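Local coordinates for protein N5-carboxyaminoimidazole ribonucleotide synthetase (Bacillus anthracis, PDB 3QFF) that probably uses ATP and bicarbonate to convert aminoimidazole ribonucleotide into its N5-carboxy derivative in purine biosynthesis, and binds ADP, at residues 144-149 / 185-190. Sequence-based numbering, arbitrary orientation.
Sequences AELSYP and CILEKW. With ADP (adenosine-5'-diphosphate), chain C.
Leu146, in the last turn of helix 136-146, packs its side chain against strand 185-189. Its first torsion sets CG beside the backbone N and anti to the carbonyl carbon (chi1 -57°); the second (chi2 -168°) puts CD1 anti to CA and carries it onto the strand. Leu146 CD1 rests 3.4 Å from Leu187 O and also reaches the backbone N of Lys189. It meets the side chain of Leu187 as well, with Leu146 CD1 and Leu187 CD2 4.0 Å apart. The aliphatic part of Lys189 runs past the helix end, its CG 3.9 Å from Leu146 O. Ser147 then breaks the helix with a positive phi and turns the chain toward strand 150-154. This small antiparallel sheet, with helices packed on it, belongs to the ATP-grasp domain; strand 185-189 pairs with strands 130-133 and 150-154 and leads into the adenine pocket. Pro149 follows a cis peptide bond. Pro149 O accepts a hydrogen bond from Trp190 N at 3.2 Å. The proline ring crosses the Trp190 side chain at about a right angle, and Pro149 CG sits 3.5 Å from Trp190 CB. Pro149 CG comes obliquely to the pyrrole end of the indole, on the side away from ADP. The face turned to the nucleotide carries adenine C2 of ADP, 3.4 Å above the Trp190 ring plane and offset toward the rim. The adenine amino group N6 donates to Lys189 O at 2.8 Å and, over a longer distance, to Glu188 OE2. The other carboxylate oxygen of Glu188, OE1, forms salt bridges with Lys117 and with Lys153, itself hydrogen-bonded to ADP, which should hold the carboxylate in place.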
loop_
_atom_site.group_PDB
_atom_site.type_symbol
_atom_site.label_atom_id
_atom_site.label_comp_id
_atom_site.label_asym_id
_atom_site.label_seq_id
_atom_site.Cartn_x
_atom_site.Cartn_y
_atom_site.Cartn_z
ATOM N N ALA A 144 48.964 -10.403 10.313
ATOM C CA ALA A 144 50.250 -9.887 9.853
ATOM C C ALA A 144 50.110 -9.027 8.596
ATOM O O ALA A 144 50.650 -7.916 8.544
ATOM C CB ALA A 144 51.241 -11.031 9.616
ATOM N N GLU A 145 49.381 -9.540 7.601
ATOM C CA GLU A 145 49.201 -8.862 6.306
ATOM C C GLU A 145 48.354 -7.592 6.404
ATOM O O GLU A 145 48.694 -6.570 5.801
ATOM C CB GLU A 145 48.551 -9.796 5.276
ATOM C CG GLU A 145 49.443 -10.883 4.684
ATOM C CD GLU A 145 48.631 -11.944 3.945
ATOM O OE1 GLU A 145 47.838 -12.662 4.606
ATOM O OE2 GLU A 145 48.776 -12.060 2.705
ATOM N N LEU A 146 47.251 -7.665 7.151
ATOM C CA LEU A 146 46.262 -6.582 7.178
ATOM C C LEU A 146 46.459 -5.588 8.319
ATOM O O LEU A 146 45.980 -4.453 8.239
ATOM C CB LEU A 146 44.826 -7.134 7.211
ATOM C CG LEU A 146 44.318 -8.075 6.111
ATOM C CD1 LEU A 146 42.805 -8.235 6.229
ATOM C CD2 LEU A 146 44.698 -7.593 4.714
ATOM N N SER A 147 47.147 -6.027 9.372
ATOM C CA SER A 147 47.439 -5.209 10.557
ATOM C C SER A 147 46.170 -4.758 11.293
ATOM O O SER A 147 45.063 -5.220 10.985
ATOM C CB SER A 147 48.340 -4.016 10.194
ATOM O OG SER A 147 48.813 -3.362 11.361
ATOM N N TYR A 148 46.345 -3.873 12.275
ATOM C CA TYR A 148 45.236 -3.340 13.061
ATOM C C TYR A 148 44.834 -1.942 12.574
ATOM O O TYR A 148 45.685 -1.191 12.071
ATOM C CB TYR A 148 45.607 -3.290 14.547
ATOM C CG TYR A 148 45.969 -4.636 15.139
ATOM C CD1 TYR A 148 44.979 -5.543 15.525
ATOM C CD2 TYR A 148 47.305 -5.000 15.319
ATOM C CE1 TYR A 148 45.311 -6.785 16.068
ATOM C CE2 TYR A 148 47.647 -6.236 15.863
ATOM C CZ TYR A 148 46.645 -7.119 16.234
ATOM O OH TYR A 148 46.984 -8.334 16.767
ATOM N N PRO A 149 43.538 -1.590 12.697
ATOM C CA PRO A 149 42.433 -2.436 13.147
ATOM C C PRO A 149 41.833 -3.327 12.048
ATOM O O PRO A 149 42.044 -3.077 10.857
ATOM C CB PRO A 149 41.402 -1.424 13.645
ATOM C CG PRO A 149 41.662 -0.203 12.858
ATOM C CD PRO A 149 43.125 -0.183 12.544
ATOM N N CYS A 185 36.003 -18.245 8.895
ATOM C CA CYS A 185 35.924 -16.799 8.974
ATOM C C CYS A 185 36.588 -16.061 7.813
ATOM O O CYS A 185 37.265 -16.642 6.953
ATOM C CB CYS A 185 36.545 -16.330 10.294
ATOM S SG CYS A 185 35.601 -16.833 11.751
ATOM N N ILE A 186 36.363 -14.755 7.808
ATOM C CA ILE A 186 37.063 -13.839 6.954
ATOM C C ILE A 186 37.586 -12.722 7.861
ATOM O O ILE A 186 36.905 -12.318 8.798
ATOM C CB ILE A 186 36.103 -13.295 5.841
ATOM C CG1 ILE A 186 36.856 -12.523 4.773
ATOM C CG2 ILE A 186 34.955 -12.440 6.421
ATOM C CD1 ILE A 186 35.908 -11.938 3.717
ATOM N N LEU A 187 38.798 -12.252 7.601
ATOM C CA LEU A 187 39.296 -11.052 8.257
ATOM C C LEU A 187 39.347 -9.916 7.246
ATOM O O LEU A 187 39.914 -10.075 6.166
ATOM C CB LEU A 187 40.683 -11.271 8.862
ATOM C CG LEU A 187 41.226 -10.132 9.750
ATOM C CD1 LEU A 187 40.720 -10.288 11.163
ATOM C CD2 LEU A 187 42.749 -10.096 9.747
ATOM N N GLU A 188 38.758 -8.777 7.612
ATOM C CA GLU A 188 38.716 -7.596 6.749
ATOM C C GLU A 188 39.453 -6.416 7.368
ATOM O O GLU A 188 39.370 -6.204 8.582
ATOM C CB GLU A 188 37.276 -7.154 6.522
ATOM C CG GLU A 188 36.362 -8.169 5.864
ATOM C CD GLU A 188 34.950 -7.629 5.698
ATOM O OE1 GLU A 188 34.034 -8.435 5.441
ATOM O OE2 GLU A 188 34.752 -6.399 5.846
ATOM N N LYS A 189 40.143 -5.641 6.533
ATOM C CA LYS A 189 40.685 -4.349 6.956
ATOM C C LYS A 189 39.567 -3.444 7.438
ATOM O O LYS A 189 38.494 -3.393 6.839
ATOM C CB LYS A 189 41.435 -3.654 5.821
ATOM C CG LYS A 189 42.941 -3.628 5.972
ATOM C CD LYS A 189 43.589 -2.897 4.804
ATOM C CE LYS A 189 45.057 -3.282 4.641
ATOM N NZ LYS A 189 45.441 -3.385 3.205
ATOM N N TRP A 190 39.824 -2.745 8.537
ATOM C CA TRP A 190 38.900 -1.748 9.054
ATOM C C TRP A 190 38.787 -0.605 8.058
ATOM O O TRP A 190 39.796 -0.028 7.641
ATOM C CB TRP A 190 39.392 -1.220 10.403
ATOM C CG TRP A 190 38.495 -0.202 11.041
ATOM C CD1 TRP A 190 38.618 1.166 10.976
ATOM C CD2 TRP A 190 37.347 -0.464 11.855
ATOM N NE1 TRP A 190 37.608 1.765 11.694
ATOM C CE2 TRP A 190 36.816 0.789 12.248
ATOM C CE3 TRP A 190 36.713 -1.637 12.292
ATOM C CZ2 TRP A 190 35.674 0.903 13.053
ATOM C CZ3 TRP A 190 35.578 -1.524 13.095
ATOM C CH2 TRP A 190 35.071 -0.260 13.466
HETATM P PB ADP C . 26.125 -8.271 9.685
HETATM O O1B ADP C . 25.964 -8.898 11.051
HETATM O O2B ADP C . 26.052 -9.281 8.560
HETATM O O3B ADP C . 25.269 -7.044 9.486
HETATM P PA ADP C . 28.332 -6.609 8.750
HETATM O O1A ADP C . 27.257 -5.784 8.071
HETATM O O2A ADP C . 29.448 -7.222 7.935
HETATM O O3A ADP C . 27.669 -7.767 9.674
HETATM O "O5'" ADP C . 29.048 -5.671 9.842
HETATM C "C5'" ADP C . 28.309 -5.190 10.962
HETATM C "C4'" ADP C . 28.777 -3.785 11.308
HETATM O "O4'" ADP C . 30.177 -3.813 11.598
HETATM C "C3'" ADP C . 28.591 -2.820 10.148
HETATM O "O3'" ADP C . 27.369 -2.088 10.277
HETATM C "C2'" ADP C . 29.806 -1.917 10.215
HETATM O "O2'" ADP C . 29.491 -0.732 10.951
HETATM C "C1'" ADP C . 30.851 -2.709 10.985
HETATM N N9 ADP C . 31.905 -3.205 10.056
HETATM C C8 ADP C . 31.903 -4.395 9.418
HETATM N N7 ADP C . 33.009 -4.542 8.646
HETATM C C5 ADP C . 33.749 -3.430 8.783
HETATM C C6 ADP C . 35.040 -2.932 8.243
HETATM N N6 ADP C . 35.777 -3.676 7.382
HETATM N N1 ADP C . 35.453 -1.703 8.645
HETATM C C2 ADP C . 34.735 -0.948 9.498
HETATM N N3 ADP C . 33.560 -1.340 10.022
HETATM C C4 ADP C . 33.022 -2.549 9.714
#